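Local coordinates for protein proline dehydrogenase (PDB 3HAZ) that probably oxidises proline to glutamate in two steps, using an FAD-dependent proline dehydrogenase and an NAD-dependent 1-pyrroline-5-carboxylate dehydrogenase carried on one chain, at residues 341-346 with 393-398; 615-620 with 949-954; 346-351 with 363-368. All blocks are in the same frame, centred on the assembly; numbering follows the deposited sequence.

In the fold
Followed from the N terminus, the chain passes through a series of helices before it reaches the proline dehydrogenase barrel, where strand 338-343 runs into residues 341-346. Helix 348-357 follows at once, and contact 3 (346-351 with 363-368) closes the short loop made by that helix and the turn behind it. This small loop lies within the larger one that contact 1 (341-346 with 393-398) closes when strand 390-395 pairs with strand 338-343; the two share Ala346 and both touch FAD, their centres about 15 Å apart. Contact 2 (615-620 with 949-954) comes later, in series, joining helix 604-629 to a late loop of the aldehyde dehydrogenase part, its centre about 40 Å from that of contact 1.

Contact 1 of 3, residues 341-346 with 393-398; sequences RLVKGA and QFATHN. With FAD (flavin-adenine dinucleotide), chain C.
Arg341 and Gln393 sit side by side on one face of two parallel strands, with Leu342 and Phe394 on the other. The register is fixed by two backbone bonds, Leu342 N to Gln393 O (2.8 Å) and Ala395 N to Leu342 O (3.1 Å). On the second face Leu342 CD2 meets the edge of the Phe394 ring at CD1, 4.0 Å away and near its plane. On the flavin face, Val343 CG1 and Ala395 CB lie 4.0 Å apart and both press on the isoalloxazine.

Arg341 leaves the backbone with CG anti to N (chi1 -177°) and bends at chi3 (-63°), laying one guanidinium face against FAD C6, offset toward the rim, with NH1 3.1 Å from FAD N5. Asp280, Ser237 and Gln418 hold its nitrogens. A leucine in place of Arg341 would probably leave Asp280 without its salt-bridge partner and the flavin N5 region without a nearby positive charge.

Beyond the strands the loops grip the pyrophosphate. The extended Lys344 chain brings NZ to FAD O2A (2.9 Å), which also accepts from Asn398 ND2, while Asp373 forms a salt bridge with the ammonium. Thr396 OG1 donates to FAD O1P (2.6 Å) and accepts from Asn398 N in an ST turn; His397 N points almost straight at FAD O2P (177°). One water joins Lys344 N, Ala395 O and FAD O5'.

In the parallel barrel, strand 309-314 flanks strand 338-343 and strand 416-420 flanks strand 390-395, while helices 369-384 and 399-409 pack against Phe394.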
loop_
_atom_site.group_PDB
_atom_site.type_symbol
_atom_site.label_atom_id
_atom_site.label_comp_id
_atom_site.label_asym_id
_atom_site.label_seq_id
_atom_site.Cartn_x
_atom_site.Cartn_y
_atom_site.Cartn_z
ATOM N N ARG A 341 12.112 -1.890 -52.174
ATOM C CA ARG A 341 12.826 -1.865 -50.906
ATOM C C ARG A 341 11.890 -2.021 -49.721
ATOM O O ARG A 341 10.955 -1.237 -49.548
ATOM C CB ARG A 341 13.607 -0.559 -50.746
ATOM C CG ARG A 341 14.426 -0.523 -49.460
ATOM C CD ARG A 341 14.789 0.897 -49.070
ATOM N NE ARG A 341 15.632 1.536 -50.070
ATOM C CZ ARG A 341 15.562 2.826 -50.370
ATOM N NH1 ARG A 341 14.683 3.605 -49.749
ATOM N NH2 ARG A 341 16.359 3.331 -51.290
ATOM N N LEU A 342 12.147 -3.031 -48.900
ATOM C CA LEU A 342 11.383 -3.219 -47.675
ATOM C C LEU A 342 12.188 -2.691 -46.494
ATOM O O LEU A 342 13.334 -3.089 -46.285
ATOM C CB LEU A 342 11.043 -4.694 -47.461
ATOM C CG LEU A 342 10.079 -4.990 -46.314
ATOM C CD1 LEU A 342 8.667 -4.473 -46.644
ATOM C CD2 LEU A 342 10.064 -6.487 -45.998
ATOM N N VAL A 343 11.583 -1.785 -45.734
ATOM C CA VAL A 343 12.218 -1.213 -44.558
ATOM C C VAL A 343 11.228 -1.334 -43.411
ATOM O O VAL A 343 10.045 -1.606 -43.625
ATOM C CB VAL A 343 12.506 0.290 -44.747
ATOM C CG1 VAL A 343 13.283 0.544 -46.042
ATOM C CG2 VAL A 343 11.191 1.079 -44.737
ATOM N N LYS A 344 11.699 -1.117 -42.193
ATOM C CA LYS A 344 10.780 -1.055 -41.071
ATOM C C LYS A 344 10.096 0.315 -41.031
ATOM O O LYS A 344 8.881 0.402 -41.226
ATOM C CB LYS A 344 11.488 -1.443 -39.771
ATOM C CG LYS A 344 11.839 -2.938 -39.770
ATOM C CD LYS A 344 12.717 -3.390 -38.602
ATOM C CE LYS A 344 13.142 -4.847 -38.826
ATOM N NZ LYS A 344 13.999 -5.386 -37.738
ATOM N N GLY A 345 10.863 1.386 -40.845
ATOM C CA GLY A 345 10.278 2.720 -40.903
ATOM C C GLY A 345 10.986 3.764 -40.061
ATOM O O GLY A 345 11.348 3.505 -38.916
ATOM N N ALA A 346 11.167 4.956 -40.621
ATOM C CA ALA A 346 12.006 5.977 -39.989
ATOM C C ALA A 346 11.275 7.070 -39.204
ATOM O O ALA A 346 11.922 7.962 -38.656
ATOM C CB ALA A 346 12.915 6.621 -41.028
ATOM N N GLN A 393 14.469 -5.809 -51.967
ATOM C CA GLN A 393 15.675 -5.260 -51.370
ATOM C C GLN A 393 15.386 -5.043 -49.892
ATOM O O GLN A 393 14.577 -4.192 -49.530
ATOM C CB GLN A 393 16.036 -3.925 -52.021
ATOM C CG GLN A 393 16.041 -3.949 -53.552
ATOM C CD GLN A 393 16.002 -2.551 -54.153
ATOM O OE1 GLN A 393 15.001 -1.843 -54.045
ATOM N NE2 GLN A 393 17.096 -2.149 -54.782
ATOM N N PHE A 394 16.034 -5.820 -49.040
ATOM C CA PHE A 394 15.728 -5.782 -47.620
ATOM C C PHE A 394 16.738 -4.900 -46.911
ATOM O O PHE A 394 17.867 -5.308 -46.666
ATOM C CB PHE A 394 15.706 -7.201 -47.045
ATOM C CG PHE A 394 14.763 -8.122 -47.773
ATOM C CD1 PHE A 394 13.390 -8.002 -47.605
ATOM C CD2 PHE A 394 15.244 -9.084 -48.647
ATOM C CE1 PHE A 394 12.515 -8.833 -48.287
ATOM C CE2 PHE A 394 14.376 -9.920 -49.329
ATOM C CZ PHE A 394 13.008 -9.796 -49.147
ATOM N N ALA A 395 16.327 -3.672 -46.624
ATOM C CA ALA A 395 17.172 -2.723 -45.925
ATOM C C ALA A 395 16.979 -2.893 -44.425
ATOM O O ALA A 395 15.893 -2.653 -43.901
ATOM C CB ALA A 395 16.829 -1.294 -46.356
ATOM N N THR A 396 18.033 -3.320 -43.741
ATOM C CA THR A 396 17.986 -3.528 -42.301
ATOM C C THR A 396 19.396 -3.731 -41.783
ATOM O O THR A 396 20.250 -4.271 -42.487
ATOM C CB THR A 396 17.133 -4.766 -41.934
ATOM O OG1 THR A 396 17.257 -5.037 -40.533
ATOM C CG2 THR A 396 17.599 -5.986 -42.719
ATOM N N HIS A 397 19.647 -3.307 -40.551
ATOM C CA HIS A 397 20.934 -3.595 -39.918
ATOM C C HIS A 397 20.758 -4.559 -38.742
ATOM O O HIS A 397 21.631 -4.684 -37.881
ATOM C CB HIS A 397 21.625 -2.306 -39.466
ATOM C CG HIS A 397 21.674 -1.243 -40.522
ATOM N ND1 HIS A 397 20.980 -0.056 -40.414
ATOM C CD2 HIS A 397 22.337 -1.186 -41.701
ATOM C CE1 HIS A 397 21.212 0.685 -41.484
ATOM N NE2 HIS A 397 22.027 0.019 -42.283
ATOM N N ASN A 398 19.622 -5.243 -38.718
ATOM C CA ASN A 398 19.312 -6.189 -37.651
ATOM C C ASN A 398 19.752 -7.606 -38.048
ATOM O O ASN A 398 19.262 -8.146 -39.038
ATOM C CB ASN A 398 17.808 -6.132 -37.362
ATOM C CG ASN A 398 17.371 -7.108 -36.280
ATOM O OD1 ASN A 398 17.826 -8.248 -36.230
ATOM N ND2 ASN A 398 16.466 -6.661 -35.419
HETATM P PA FAD C . 15.845 -2.456 -35.756
HETATM O O1A FAD C . 16.636 -1.999 -34.401
HETATM O O2A FAD C . 15.658 -3.904 -35.838
HETATM O O5B FAD C . 14.378 -1.754 -35.761
HETATM C C5B FAD C . 14.313 -0.370 -35.569
HETATM C C4B FAD C . 12.903 0.133 -35.905
HETATM O O4B FAD C . 11.685 -0.687 -35.475
HETATM C C3B FAD C . 12.511 1.449 -36.204
HETATM O O3B FAD C . 13.306 2.209 -37.097
HETATM C C2B FAD C . 11.015 1.357 -36.368
HETATM O O2B FAD C . 10.512 1.352 -37.691
HETATM C C1B FAD C . 10.597 0.211 -35.518
HETATM N N9A FAD C . 10.210 0.485 -34.146
HETATM C C8A FAD C . 10.994 0.982 -33.110
HETATM N N7A FAD C . 10.215 1.025 -31.985
HETATM C C5A FAD C . 8.933 0.542 -32.334
HETATM C C6A FAD C . 7.669 0.355 -31.540
HETATM N N6A FAD C . 7.621 0.705 -30.126
HETATM N N1A FAD C . 6.590 -0.133 -32.114
HETATM C C2A FAD C . 6.610 -0.490 -33.477
HETATM N N3A FAD C . 7.824 -0.308 -34.240
HETATM C C4A FAD C . 8.948 0.200 -33.639
HETATM N N1 FAD C . 12.494 4.173 -43.613
HETATM C C2 FAD C . 11.421 4.874 -44.109
HETATM O O2 FAD C . 10.371 5.190 -43.275
HETATM N N3 FAD C . 11.424 5.311 -45.477
HETATM C C4 FAD C . 12.487 5.029 -46.287
HETATM O O4 FAD C . 12.459 5.397 -47.639
HETATM C C4X FAD C . 13.608 4.291 -45.773
HETATM N N5 FAD C . 14.775 3.967 -46.650
HETATM C C5X FAD C . 15.873 3.245 -46.122
HETATM C C6 FAD C . 17.023 2.935 -46.985
HETATM C C7 FAD C . 18.116 2.209 -46.457
HETATM C C7M FAD C . 19.309 1.915 -47.352
HETATM C C8 FAD C . 18.103 1.756 -45.046
HETATM C C8M FAD C . 19.279 0.970 -44.444
HETATM C C9 FAD C . 17.001 2.055 -44.225
HETATM C C9A FAD C . 15.862 2.819 -44.765
HETATM N N10 FAD C . 14.712 3.134 -43.915
HETATM C C10 FAD C . 13.596 3.873 -44.461
HETATM C "C1'" FAD C . 14.560 2.567 -42.536
HETATM C "C2'" FAD C . 15.094 3.442 -41.373
HETATM O "O2'" FAD C . 15.951 4.460 -41.880
HETATM C "C3'" FAD C . 15.783 2.535 -40.341
HETATM O "O3'" FAD C . 17.077 2.164 -40.806
HETATM C "C4'" FAD C . 14.963 1.232 -40.026
HETATM O "O4'" FAD C . 13.609 1.380 -39.773
HETATM C "C5'" FAD C . 15.659 0.354 -38.952
HETATM O "O5'" FAD C . 15.290 -1.014 -39.034
HETATM P P FAD C . 16.412 -2.141 -38.563
HETATM O O1P FAD C . 15.822 -3.671 -38.867
HETATM O O2P FAD C . 17.683 -1.890 -39.252
HETATM O O3P FAD C . 16.722 -1.855 -36.985
HETATM O O HOH W 1 14.565 -1.546 -41.855
#

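Contact 2 of 3, residues 615-620 with 949-954. With SO4 (sulfate ion), chain E.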
loop_
_atom_site.group_PDB
_atom_site.type_symbol
_atom_site.label_atom_id
_atom_site.label_comp_id
_atom_site.label_asym_id
_atom_site.label_seq_id
_atom_site.Cartn_x
_atom_site.Cartn_y
_atom_site.Cartn_z
ATOM N N ALA A 615 -15.976 21.129 -28.023
ATOM C CA ALA A 615 -16.306 19.921 -27.264
ATOM C C ALA A 615 -15.318 19.689 -26.130
ATOM O O ALA A 615 -15.699 19.232 -25.060
ATOM C CB ALA A 615 -16.362 18.701 -28.178
ATOM N N ASP A 616 -14.044 19.991 -26.368
ATOM C CA ASP A 616 -13.032 19.874 -25.316
ATOM C C ASP A 616 -13.344 20.826 -24.153
ATOM O O ASP A 616 -13.193 20.467 -22.983
ATOM C CB ASP A 616 -11.629 20.165 -25.870
ATOM C CG ASP A 616 -11.119 19.075 -26.828
ATOM O OD1 ASP A 616 -11.687 17.962 -26.864
ATOM O OD2 ASP A 616 -10.126 19.337 -27.542
ATOM N N PHE A 617 -13.761 22.048 -24.471
ATOM C CA PHE A 617 -14.118 23.002 -23.427
ATOM C C PHE A 617 -15.206 22.417 -22.522
ATOM O O PHE A 617 -15.109 22.481 -21.300
ATOM C CB PHE A 617 -14.612 24.321 -24.017
ATOM C CG PHE A 617 -13.527 25.342 -24.237
ATOM C CD1 PHE A 617 -13.392 25.971 -25.466
ATOM C CD2 PHE A 617 -12.659 25.684 -23.216
ATOM C CE1 PHE A 617 -12.405 26.912 -25.673
ATOM C CE2 PHE A 617 -11.668 26.618 -23.420
ATOM C CZ PHE A 617 -11.541 27.236 -24.647
ATOM N N CYS A 618 -16.238 21.843 -23.136
ATOM C CA CYS A 618 -17.358 21.281 -22.387
ATOM C C CYS A 618 -16.913 20.164 -21.443
ATOM O O CYS A 618 -17.288 20.143 -20.267
ATOM C CB CYS A 618 -18.439 20.763 -23.338
ATOM S SG CYS A 618 -19.250 22.039 -24.331
ATOM N N ARG A 619 -16.116 19.234 -21.957
ATOM C CA ARG A 619 -15.702 18.085 -21.158
ATOM C C ARG A 619 -14.715 18.487 -20.069
ATOM O O ARG A 619 -14.778 17.989 -18.954
ATOM C CB ARG A 619 -15.118 16.982 -22.043
ATOM C CG ARG A 619 -16.102 16.436 -23.066
ATOM C CD ARG A 619 -15.694 15.067 -23.589
ATOM N NE ARG A 619 -16.668 14.572 -24.560
ATOM C CZ ARG A 619 -16.544 14.709 -25.877
ATOM N NH1 ARG A 619 -15.476 15.314 -26.383
ATOM N NH2 ARG A 619 -17.485 14.241 -26.686
ATOM N N TYR A 620 -13.815 19.404 -20.395
ATOM C CA TYR A 620 -12.819 19.861 -19.438
ATOM C C TYR A 620 -13.439 20.688 -18.307
ATOM O O TYR A 620 -13.152 20.458 -17.130
ATOM C CB TYR A 620 -11.718 20.661 -20.139
ATOM C CG TYR A 620 -10.685 21.196 -19.173
ATOM C CD1 TYR A 620 -9.748 20.351 -18.585
ATOM C CD2 TYR A 620 -10.664 22.537 -18.828
ATOM C CE1 TYR A 620 -8.803 20.842 -17.688
ATOM C CE2 TYR A 620 -9.729 23.034 -17.934
ATOM C CZ TYR A 620 -8.805 22.182 -17.368
ATOM O OH TYR A 620 -7.888 22.688 -16.479
ATOM N N ALA A 949 -3.759 26.372 -29.221
ATOM C CA ALA A 949 -3.713 25.927 -27.836
ATOM C C ALA A 949 -4.785 24.871 -27.595
ATOM O O ALA A 949 -5.925 25.021 -28.037
ATOM C CB ALA A 949 -3.899 27.100 -26.893
ATOM N N VAL A 950 -4.409 23.795 -26.912
ATOM C CA VAL A 950 -5.318 22.686 -26.669
ATOM C C VAL A 950 -5.873 22.755 -25.247
ATOM O O VAL A 950 -5.116 22.882 -24.286
ATOM C CB VAL A 950 -4.624 21.334 -26.898
ATOM C CG1 VAL A 950 -5.549 20.190 -26.495
ATOM C CG2 VAL A 950 -4.197 21.198 -28.366
ATOM N N VAL A 951 -7.196 22.676 -25.124
ATOM C CA VAL A 951 -7.860 22.748 -23.813
ATOM C C VAL A 951 -7.306 21.703 -22.841
ATOM O O VAL A 951 -7.226 20.513 -23.165
ATOM C CB VAL A 951 -9.393 22.570 -23.934
ATOM C CG1 VAL A 951 -10.041 22.482 -22.545
ATOM C CG2 VAL A 951 -10.007 23.712 -24.764
ATOM N N GLY A 952 -6.918 22.160 -21.655
ATOM C CA GLY A 952 -6.396 21.279 -20.630
ATOM C C GLY A 952 -4.939 20.915 -20.846
ATOM O O GLY A 952 -4.328 20.264 -19.999
ATOM N N VAL A 953 -4.381 21.332 -21.977
ATOM C CA VAL A 953 -2.987 21.027 -22.304
ATOM C C VAL A 953 -2.157 22.308 -22.322
ATOM O O VAL A 953 -1.150 22.411 -21.625
ATOM C CB VAL A 953 -2.885 20.307 -23.658
ATOM C CG1 VAL A 953 -1.417 20.032 -24.025
ATOM C CG2 VAL A 953 -3.698 19.014 -23.620
ATOM N N GLN A 954 -2.583 23.280 -23.124
ATOM C CA GLN A 954 -2.024 24.626 -23.055
ATOM C C GLN A 954 -3.076 25.605 -22.539
ATOM O O GLN A 954 -3.783 26.234 -23.335
ATOM C CB GLN A 954 -1.500 25.101 -24.420
ATOM C CG GLN A 954 -0.300 24.309 -24.933
ATOM C CD GLN A 954 -0.682 23.265 -25.958
ATOM O OE1 GLN A 954 -1.694 23.403 -26.646
ATOM N NE2 GLN A 954 0.140 22.218 -26.081
HETATM S S SO4 E . -5.275 29.767 -30.847
HETATM O O1 SO4 E . -4.244 29.408 -29.870
HETATM O O2 SO4 E . -5.827 31.075 -30.497
HETATM O O3 SO4 E . -4.712 29.838 -32.191
HETATM O O4 SO4 E . -6.318 28.745 -30.834
HETATM O O HOH W 2 -8.575 21.744 -27.535
#
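Val951 is central to this contact, its two methyls dividing between two aromatic residues of helix 604-629. CG2 stands over the centre of the Phe617 ring, 3.6 Å from the centroid and only 13° off the normal, a CH-pi contact in which the two side chains cross at about a right angle. CG1 goes the other way, to Tyr620 CB at 3.5 Å. With CG1 anti to the backbone N (chi1 173°), CG2 lies anti to the carbonyl carbon, and this split places one methyl at each aromatic residue. Between them, Val951 CB rests 3.8 Å from Asp616 CB.

Gly952 continues the packing: its CA lies over a face of the Tyr620 ring, 4.1 Å from the centroid and toward the rim. A CB there would come tight against Tyr620 CD1, and the positive phi (80°) also favours glycine.

In the next shell, a water donates to Asp616 OD2 and accepts from Val951 N, both at 2.9 Å, bridging helix and loop; Ser516 takes the other carboxylate oxygen, OD1. The loop is braced internally by Val950 N to Gln954 OE1 (2.8 Å), and Gln954 NE2 reaches Asn643 of a second subunit.

Helix 571-587 packs against Cys618 and Arg619, whereas Ala949 and Gln954 lean on strand 939-942. The contact therefore joins helix 604-629 to the loop between strands 939-942 and 978-986 within the aldehyde dehydrogenase part of the chain.

Contact 3 of 3, residues 346-351 with 363-368; sequences AYWDTE and YPVFTR. With FAD (flavin-adenine dinucleotide), chain C; SO4 (sulfate ion), chain F.
Trp348 and Glu351 occupy the first turn of helix 348-357, facing the irregular segment 363-368 that leads into the next helix. The backbones stay apart: Glu351 and Val365, the closest pair, have CA atoms 7.1 Å from each other. Tyr347 is the N-cap of the first helix, and Arg368 takes that position for helix 369-384.

Side chains span the gap. Trp348 extends with CG anti to its backbone N (chi1 -174°), which carries the indole across to the loop. There NE1 donates to Phe366 O at 2.7 Å, with an N-H...O angle of 161°; the acceptor lies in the ring plane and the donor in the carbonyl plane, a flat arrangement that fixes the rotation of the indole. Val365 CG2 supports it obliquely, 3.8 Å from Trp348 CD1, and also meets Glu351 CB at 3.9 Å. Glu351 bends at chi2 (-60°), crossing Val365 at about a right angle, and its OE1 accepts from Ala284 N.

One face of the held indole lies against the FAD adenine, with C6A 3.3 Å above its plane and offset toward the rim. Thr367 O takes a 3.0 Å bond from FAD N6A, while Ala346 N reaches FAD O2 at 2.8 Å, at the flavin end. Arg368 NE and NH2 grip a sulfate, probably from the crystallisation liquor. The indole face laid against the adenine, together with the Thr367 carbonyl, makes this the adenine-binding end of the FAD site in the proline dehydrogenase barrel.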
loop_
_atom_site.group_PDB
_atom_site.type_symbol
_atom_site.label_atom_id
_atom_site.label_comp_id
_atom_site.label_asym_id
_atom_site.label_seq_id
_atom_site.Cartn_x
_atom_site.Cartn_y
_atom_site.Cartn_z
ATOM N N ALA A 346 11.167 4.956 -40.621
ATOM C CA ALA A 346 12.006 5.977 -39.989
ATOM C C ALA A 346 11.275 7.070 -39.204
ATOM O O ALA A 346 11.922 7.962 -38.656
ATOM C CB ALA A 346 12.915 6.621 -41.028
ATOM N N TYR A 347 9.947 7.015 -39.151
ATOM C CA TYR A 347 9.168 8.128 -38.601
ATOM C C TYR A 347 8.241 7.717 -37.456
ATOM O O TYR A 347 7.219 8.368 -37.225
ATOM C CB TYR A 347 8.317 8.788 -39.706
ATOM C CG TYR A 347 9.092 9.206 -40.946
ATOM C CD1 TYR A 347 9.389 8.287 -41.950
ATOM C CD2 TYR A 347 9.511 10.526 -41.117
ATOM C CE1 TYR A 347 10.093 8.667 -43.090
ATOM C CE2 TYR A 347 10.213 10.916 -42.251
ATOM C CZ TYR A 347 10.498 9.983 -43.231
ATOM O OH TYR A 347 11.198 10.364 -44.345
ATOM N N TRP A 348 8.591 6.657 -36.733
ATOM C CA TRP A 348 7.670 6.087 -35.741
ATOM C C TRP A 348 7.185 7.109 -34.715
ATOM O O TRP A 348 5.982 7.280 -34.521
ATOM C CB TRP A 348 8.287 4.871 -35.043
ATOM C CG TRP A 348 7.336 4.149 -34.114
ATOM C CD1 TRP A 348 6.453 3.162 -34.447
ATOM C CD2 TRP A 348 7.195 4.353 -32.702
ATOM N NE1 TRP A 348 5.759 2.750 -33.334
ATOM C CE2 TRP A 348 6.196 3.465 -32.248
ATOM C CE3 TRP A 348 7.807 5.210 -31.778
ATOM C CZ2 TRP A 348 5.799 3.402 -30.909
ATOM C CZ3 TRP A 348 7.418 5.145 -30.450
ATOM C CH2 TRP A 348 6.422 4.246 -30.027
ATOM N N ASP A 349 8.117 7.793 -34.064
ATOM C CA ASP A 349 7.750 8.770 -33.042
ATOM C C ASP A 349 6.844 9.856 -33.612
ATOM O O ASP A 349 5.925 10.327 -32.950
ATOM C CB ASP A 349 9.000 9.379 -32.410
ATOM C CG ASP A 349 9.682 8.422 -31.444
ATOM O OD1 ASP A 349 9.172 8.243 -30.319
ATOM O OD2 ASP A 349 10.724 7.850 -31.807
ATOM N N THR A 350 7.091 10.232 -34.858
ATOM C CA THR A 350 6.267 11.234 -35.515
ATOM C C THR A 350 4.845 10.729 -35.713
ATOM O O THR A 350 3.885 11.459 -35.473
ATOM C CB THR A 350 6.892 11.679 -36.849
ATOM O OG1 THR A 350 8.116 12.365 -36.572
ATOM C CG2 THR A 350 5.957 12.607 -37.611
ATOM N N GLU A 351 4.701 9.475 -36.135
ATOM C CA GLU A 351 3.367 8.929 -36.354
ATOM C C GLU A 351 2.565 8.868 -35.056
ATOM O O GLU A 351 1.365 9.125 -35.053
ATOM C CB GLU A 351 3.436 7.543 -37.002
ATOM C CG GLU A 351 4.195 7.502 -38.326
ATOM C CD GLU A 351 3.601 8.403 -39.395
ATOM O OE1 GLU A 351 4.212 8.507 -40.482
ATOM O OE2 GLU A 351 2.531 9.007 -39.158
ATOM N N TYR A 363 -3.519 4.221 -34.443
ATOM C CA TYR A 363 -2.195 4.463 -35.022
ATOM C C TYR A 363 -1.990 3.668 -36.313
ATOM O O TYR A 363 -2.343 2.491 -36.380
ATOM C CB TYR A 363 -1.102 4.088 -34.016
ATOM C CG TYR A 363 -1.201 4.849 -32.715
ATOM C CD1 TYR A 363 -1.718 4.250 -31.564
ATOM C CD2 TYR A 363 -0.800 6.176 -32.639
ATOM C CE1 TYR A 363 -1.816 4.963 -30.363
ATOM C CE2 TYR A 363 -0.892 6.890 -31.453
ATOM C CZ TYR A 363 -1.398 6.285 -30.324
ATOM O OH TYR A 363 -1.471 7.019 -29.161
ATOM N N PRO A 364 -1.410 4.309 -37.343
ATOM C CA PRO A 364 -1.152 3.625 -38.618
ATOM C C PRO A 364 0.053 2.690 -38.527
ATOM O O PRO A 364 0.287 1.877 -39.428
ATOM C CB PRO A 364 -0.857 4.778 -39.583
ATOM C CG PRO A 364 -0.344 5.887 -38.713
ATOM C CD PRO A 364 -1.035 5.737 -37.380
ATOM N N VAL A 365 0.815 2.820 -37.447
ATOM C CA VAL A 365 1.986 1.985 -37.227
ATOM C C VAL A 365 1.737 1.085 -36.034
ATOM O O VAL A 365 0.909 1.401 -35.181
ATOM C CB VAL A 365 3.241 2.826 -36.920
ATOM C CG1 VAL A 365 3.751 3.531 -38.177
ATOM C CG2 VAL A 365 2.949 3.830 -35.802
ATOM N N PHE A 366 2.447 -0.038 -35.977
ATOM C CA PHE A 366 2.428 -0.865 -34.778
ATOM C C PHE A 366 3.066 -0.077 -33.634
ATOM O O PHE A 366 3.847 0.849 -33.872
ATOM C CB PHE A 366 3.157 -2.191 -35.024
ATOM C CG PHE A 366 2.571 -2.998 -36.162
ATOM C CD1 PHE A 366 1.339 -3.630 -36.023
ATOM C CD2 PHE A 366 3.242 -3.115 -37.365
ATOM C CE1 PHE A 366 0.796 -4.367 -37.068
ATOM C CE2 PHE A 366 2.702 -3.841 -38.414
ATOM C CZ PHE A 366 1.477 -4.470 -38.266
ATOM N N THR A 367 2.724 -0.428 -32.399
ATOM C CA THR A 367 3.269 0.284 -31.247
ATOM C C THR A 367 4.185 -0.584 -30.396
ATOM O O THR A 367 4.796 -0.095 -29.445
ATOM C CB THR A 367 2.167 0.897 -30.364
ATOM O OG1 THR A 367 1.128 -0.065 -30.148
ATOM C CG2 THR A 367 1.578 2.137 -31.030
ATOM N N ARG A 368 4.266 -1.871 -30.720
ATOM C CA ARG A 368 5.297 -2.718 -30.129
ATOM C C ARG A 368 6.329 -3.091 -31.187
ATOM O O ARG A 368 5.978 -3.500 -32.293
ATOM C CB ARG A 368 4.697 -3.973 -29.487
ATOM C CG ARG A 368 4.014 -3.702 -28.151
ATOM C CD ARG A 368 3.654 -4.992 -27.430
ATOM N NE ARG A 368 4.838 -5.767 -27.064
ATOM C CZ ARG A 368 4.799 -6.915 -26.393
ATOM N NH1 ARG A 368 3.632 -7.420 -26.009
ATOM N NH2 ARG A 368 5.924 -7.558 -26.107
HETATM P PA FAD C . 15.845 -2.456 -35.756
HETATM O O1A FAD C . 16.636 -1.999 -34.401
HETATM O O2A FAD C . 15.658 -3.904 -35.838
HETATM O O5B FAD C . 14.378 -1.754 -35.761
HETATM C C5B FAD C . 14.313 -0.370 -35.569
HETATM C C4B FAD C . 12.903 0.133 -35.905
HETATM O O4B FAD C . 11.685 -0.687 -35.475
HETATM C C3B FAD C . 12.511 1.449 -36.204
HETATM O O3B FAD C . 13.306 2.209 -37.097
HETATM C C2B FAD C . 11.015 1.357 -36.368
HETATM O O2B FAD C . 10.512 1.352 -37.691
HETATM C C1B FAD C . 10.597 0.211 -35.518
HETATM N N9A FAD C . 10.210 0.485 -34.146
HETATM C C8A FAD C . 10.994 0.982 -33.110
HETATM N N7A FAD C . 10.215 1.025 -31.985
HETATM C C5A FAD C . 8.933 0.542 -32.334
HETATM C C6A FAD C . 7.669 0.355 -31.540
HETATM N N6A FAD C . 7.621 0.705 -30.126
HETATM N N1A FAD C . 6.590 -0.133 -32.114
HETATM C C2A FAD C . 6.610 -0.490 -33.477
HETATM N N3A FAD C . 7.824 -0.308 -34.240
HETATM C C4A FAD C . 8.948 0.200 -33.639
HETATM N N1 FAD C . 12.494 4.173 -43.613
HETATM C C2 FAD C . 11.421 4.874 -44.109
HETATM O O2 FAD C . 10.371 5.190 -43.275
HETATM N N3 FAD C . 11.424 5.311 -45.477
HETATM C C4 FAD C . 12.487 5.029 -46.287
HETATM O O4 FAD C . 12.459 5.397 -47.639
HETATM C C4X FAD C . 13.608 4.291 -45.773
HETATM N N5 FAD C . 14.775 3.967 -46.650
HETATM C C5X FAD C . 15.873 3.245 -46.122
HETATM C C6 FAD C . 17.023 2.935 -46.985
HETATM C C7 FAD C . 18.116 2.209 -46.457
HETATM C C7M FAD C . 19.309 1.915 -47.352
HETATM C C8 FAD C . 18.103 1.756 -45.046
HETATM C C8M FAD C . 19.279 0.970 -44.444
HETATM C C9 FAD C . 17.001 2.055 -44.225
HETATM C C9A FAD C . 15.862 2.819 -44.765
HETATM N N10 FAD C . 14.712 3.134 -43.915
HETATM C C10 FAD C . 13.596 3.873 -44.461
HETATM C "C1'" FAD C . 14.560 2.567 -42.536
HETATM C "C2'" FAD C . 15.094 3.442 -41.373
HETATM O "O2'" FAD C . 15.951 4.460 -41.880
HETATM C "C3'" FAD C . 15.783 2.535 -40.341
HETATM O "O3'" FAD C . 17.077 2.164 -40.806
HETATM C "C4'" FAD C . 14.963 1.232 -40.026
HETATM O "O4'" FAD C . 13.609 1.380 -39.773
HETATM C "C5'" FAD C . 15.659 0.354 -38.952
HETATM O "O5'" FAD C . 15.290 -1.014 -39.034
HETATM P P FAD C . 16.412 -2.141 -38.563
HETATM O O1P FAD C . 15.822 -3.671 -38.867
HETATM O O2P FAD C . 17.683 -1.890 -39.252
HETATM O O3P FAD C . 16.722 -1.855 -36.985
HETATM S S SO4 F . 8.652 -5.242 -27.363
HETATM O O1 SO4 F . 8.559 -6.557 -26.728
HETATM O O2 SO4 F . 7.597 -4.358 -26.867
HETATM O O3 SO4 F . 9.955 -4.666 -27.047
HETATM O O4 SO4 F . 8.506 -5.411 -28.803
#